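Long-range contact in kunitz-type conkunitzin-S1 (Conus striatus, PDB 6Q6C), which blocks voltage-activated potassium channels of the Shaker family as a venom toxin with a Kunitz-type fold: residues Pro4-Leu9 against Asn45-Thr50. The protein carries 1 engineered substitution. Residues are numbered along the deposited sequence; the frame is centred on the assembly and turned at random.
Sequences PSLCDL and NNFRRT. With NO3 (nitrate ion), chain D; NO3 (nitrate ion), chain F; PO4 (phosphate ion), chain C.
The carboxamide of Asn45 meets Leu9 in its own plane: ND2 donates to the carbonyl O of Leu9 over 2.9 Å, nearly straight (166°), though tilted 21° from the plane of that carbonyl. Phe47 receives Leu6 obliquely, methyl CD1 lying 3.8 Å from ring atom CZ, while OD1 of Asn45 lies in the ring plane at its edge. With CG anti to the backbone N (chi1 -170°), the Asn45 carboxamide swings out to the carbonyl end of the 3-10 turn 5-8 and to Leu9 just after it. Its CB rests 3.3 Å from the carbonyl O of Leu6 and 4.0 Å from CB of Leu9. The case illustrates how one buried amide can tie separate chain segments together: with ND2 bonded to Leu9 O and OD1 to Tyr25 N, its rotation is fixed. Farther along 45-50, backbone N atoms of Arg48 and Arg49 hold nitrate D, and extended Arg48 bonds through NE to O3 of nitrate F at 2.8 Å and through NH2 to a phosphate, ions probably acquired during crystallisation. In this Kunitz domain, the contact joins the N-terminal 3-10 turn to the loop preceding helix 50-58. Cys7 is disulfide-bonded to Cys57 of that helix, Phe47 packs against Cys53 and Thr56, and its backbone pairs with Ile23 of strand 20-26.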
loop_
_atom_site.group_PDB
_atom_site.type_symbol
_atom_site.label_atom_id
_atom_site.label_comp_id
_atom_site.label_asym_id
_atom_site.label_seq_id
_atom_site.Cartn_x
_atom_site.Cartn_y
_atom_site.Cartn_z
ATOM N N PRO A 4 8.924 2.053 -8.939
ATOM C CA PRO A 4 9.149 0.658 -8.575
ATOM C C PRO A 4 7.968 -0.257 -8.935
ATOM O O PRO A 4 6.815 0.186 -8.826
ATOM C CB PRO A 4 9.300 0.751 -7.046
ATOM C CG PRO A 4 9.793 2.171 -6.763
ATOM C CD PRO A 4 9.167 3.005 -7.851
ATOM N N SER A 5 8.227 -1.497 -9.350
ATOM C CA SER A 5 7.167 -2.468 -9.735
ATOM C C SER A 5 6.215 -2.739 -8.554
ATOM O O SER A 5 5.019 -3.000 -8.820
ATOM C CB SER A 5 7.752 -3.740 -10.235
ATOM O OG SER A 5 8.514 -4.381 -9.216
ATOM N N LEU A 6 6.639 -2.545 -7.294
ATOM C CA LEU A 6 5.708 -2.793 -6.174
ATOM C C LEU A 6 4.514 -1.825 -6.246
ATOM O O LEU A 6 3.461 -2.147 -5.748
ATOM C CB LEU A 6 6.450 -2.669 -4.841
ATOM C CG LEU A 6 6.944 -1.271 -4.503
ATOM C CD1 LEU A 6 5.929 -0.467 -3.724
ATOM C CD2 LEU A 6 8.212 -1.400 -3.714
ATOM N N CYS A 7 4.684 -0.674 -6.882
ATOM C CA CYS A 7 3.638 0.362 -6.913
ATOM C C CYS A 7 2.434 -0.105 -7.738
ATOM O O CYS A 7 1.342 0.480 -7.554
ATOM C CB CYS A 7 4.179 1.655 -7.497
ATOM S SG CYS A 7 5.580 2.303 -6.525
ATOM N N ASP A 8 2.620 -1.119 -8.603
ATOM C CA ASP A 8 1.519 -1.654 -9.448
ATOM C C ASP A 8 0.886 -2.889 -8.811
ATOM O O ASP A 8 -0.075 -3.360 -9.396
ATOM C CB ASP A 8 2.036 -1.947 -10.847
ATOM C CG ASP A 8 2.484 -0.686 -11.581
ATOM O OD1 ASP A 8 2.037 0.455 -11.240
ATOM O OD2 ASP A 8 3.300 -0.825 -12.439
ATOM N N LEU A 9 1.333 -3.306 -7.637
ATOM C CA LEU A 9 0.724 -4.491 -7.018
ATOM C C LEU A 9 -0.660 -4.145 -6.476
ATOM O O LEU A 9 -0.907 -3.033 -6.040
ATOM C CB LEU A 9 1.617 -5.009 -5.895
ATOM C CG LEU A 9 2.976 -5.588 -6.303
ATOM C CD1 LEU A 9 3.810 -5.833 -5.083
ATOM C CD2 LEU A 9 2.846 -6.871 -7.101
ATOM N N ASN A 45 3.070 -3.366 -1.676
ATOM C CA ASN A 45 2.336 -2.109 -1.889
ATOM C C ASN A 45 1.577 -1.772 -0.604
ATOM O O ASN A 45 0.366 -1.917 -0.546
ATOM C CB ASN A 45 1.452 -2.177 -3.110
ATOM C CG ASN A 45 0.903 -0.829 -3.467
ATOM O OD1 ASN A 45 1.191 0.175 -2.829
ATOM N ND2 ASN A 45 0.051 -0.813 -4.476
ATOM N N ASN A 46 2.331 -1.519 0.448
ATOM C CA ASN A 46 1.798 -1.516 1.830
ATOM C C ASN A 46 2.680 -0.589 2.627
ATOM O O ASN A 46 3.837 -0.951 2.859
ATOM C CB ASN A 46 1.787 -2.962 2.320
ATOM C CG ASN A 46 1.240 -3.085 3.725
ATOM O OD1 ASN A 46 1.359 -2.163 4.496
ATOM N ND2 ASN A 46 0.562 -4.198 3.990
ATOM N N PHE A 47 2.168 0.583 3.002
ATOM C CA PHE A 47 2.970 1.623 3.680
ATOM C C PHE A 47 2.235 2.018 4.963
ATOM O O PHE A 47 1.009 2.097 5.030
ATOM C CB PHE A 47 3.161 2.880 2.823
ATOM C CG PHE A 47 3.775 2.566 1.479
ATOM C CD1 PHE A 47 3.002 2.156 0.406
ATOM C CD2 PHE A 47 5.130 2.725 1.312
ATOM C CE1 PHE A 47 3.610 1.803 -0.784
ATOM C CE2 PHE A 47 5.750 2.404 0.110
ATOM C CZ PHE A 47 4.972 1.969 -0.918
ATOM N N ARG A 48 2.989 2.315 6.007
ATOM C CA ARG A 48 2.429 2.864 7.242
ATOM C C ARG A 48 2.044 4.320 7.078
ATOM O O ARG A 48 1.026 4.731 7.766
ATOM C CB ARG A 48 3.347 2.692 8.436
ATOM C CG ARG A 48 3.526 1.229 8.795
ATOM C CD ARG A 48 4.376 1.113 10.047
ATOM N NE ARG A 48 4.617 -0.247 10.456
ATOM C CZ ARG A 48 3.810 -0.978 11.195
ATOM N NH1 ARG A 48 2.667 -0.451 11.601
ATOM N NH2 ARG A 48 4.116 -2.244 11.456
ATOM N N ARG A 49 2.779 5.086 6.308
ATOM C CA ARG A 49 2.549 6.533 6.192
ATOM C C ARG A 49 2.310 6.916 4.741
ATOM O O ARG A 49 2.975 6.374 3.818
ATOM C CB ARG A 49 3.789 7.243 6.723
ATOM C CG ARG A 49 3.965 7.033 8.215
ATOM C CD ARG A 49 4.822 8.118 8.767
ATOM N NE ARG A 49 6.091 8.114 8.081
ATOM C CZ ARG A 49 6.776 9.194 7.705
ATOM N NH1 ARG A 49 6.286 10.426 7.835
ATOM N NH2 ARG A 49 7.952 9.021 7.129
ATOM N N THR A 50 1.424 7.870 4.551
ATOM C CA THR A 50 1.203 8.487 3.218
ATOM C C THR A 50 2.522 9.039 2.701
ATOM O O THR A 50 2.763 8.890 1.487
ATOM C CB THR A 50 0.085 9.532 3.303
ATOM O OG1 THR A 50 -1.135 8.870 3.641
ATOM C CG2 THR A 50 -0.140 10.241 1.992
HETATM N N NO3 D . 6.596 2.588 5.805
HETATM O O1 NO3 D . 5.778 1.366 5.748
HETATM O O2 NO3 D . 7.777 2.672 5.116
HETATM O O3 NO3 D . 5.634 3.996 5.858
HETATM N N NO3 F . 7.139 -2.302 10.545
HETATM O O1 NO3 F . 6.810 -3.438 10.137
HETATM O O2 NO3 F . 7.525 -2.127 12.038
HETATM O O3 NO3 F . 7.149 -0.946 9.432
HETATM P P PO4 C . 2.298 -5.262 13.575
HETATM O O1 PO4 C . 0.931 -5.931 13.427
HETATM O O2 PO4 C . 2.727 -4.763 12.194
HETATM O O3 PO4 C . 3.258 -6.156 14.288
HETATM O O4 PO4 C . 2.143 -3.970 14.407
#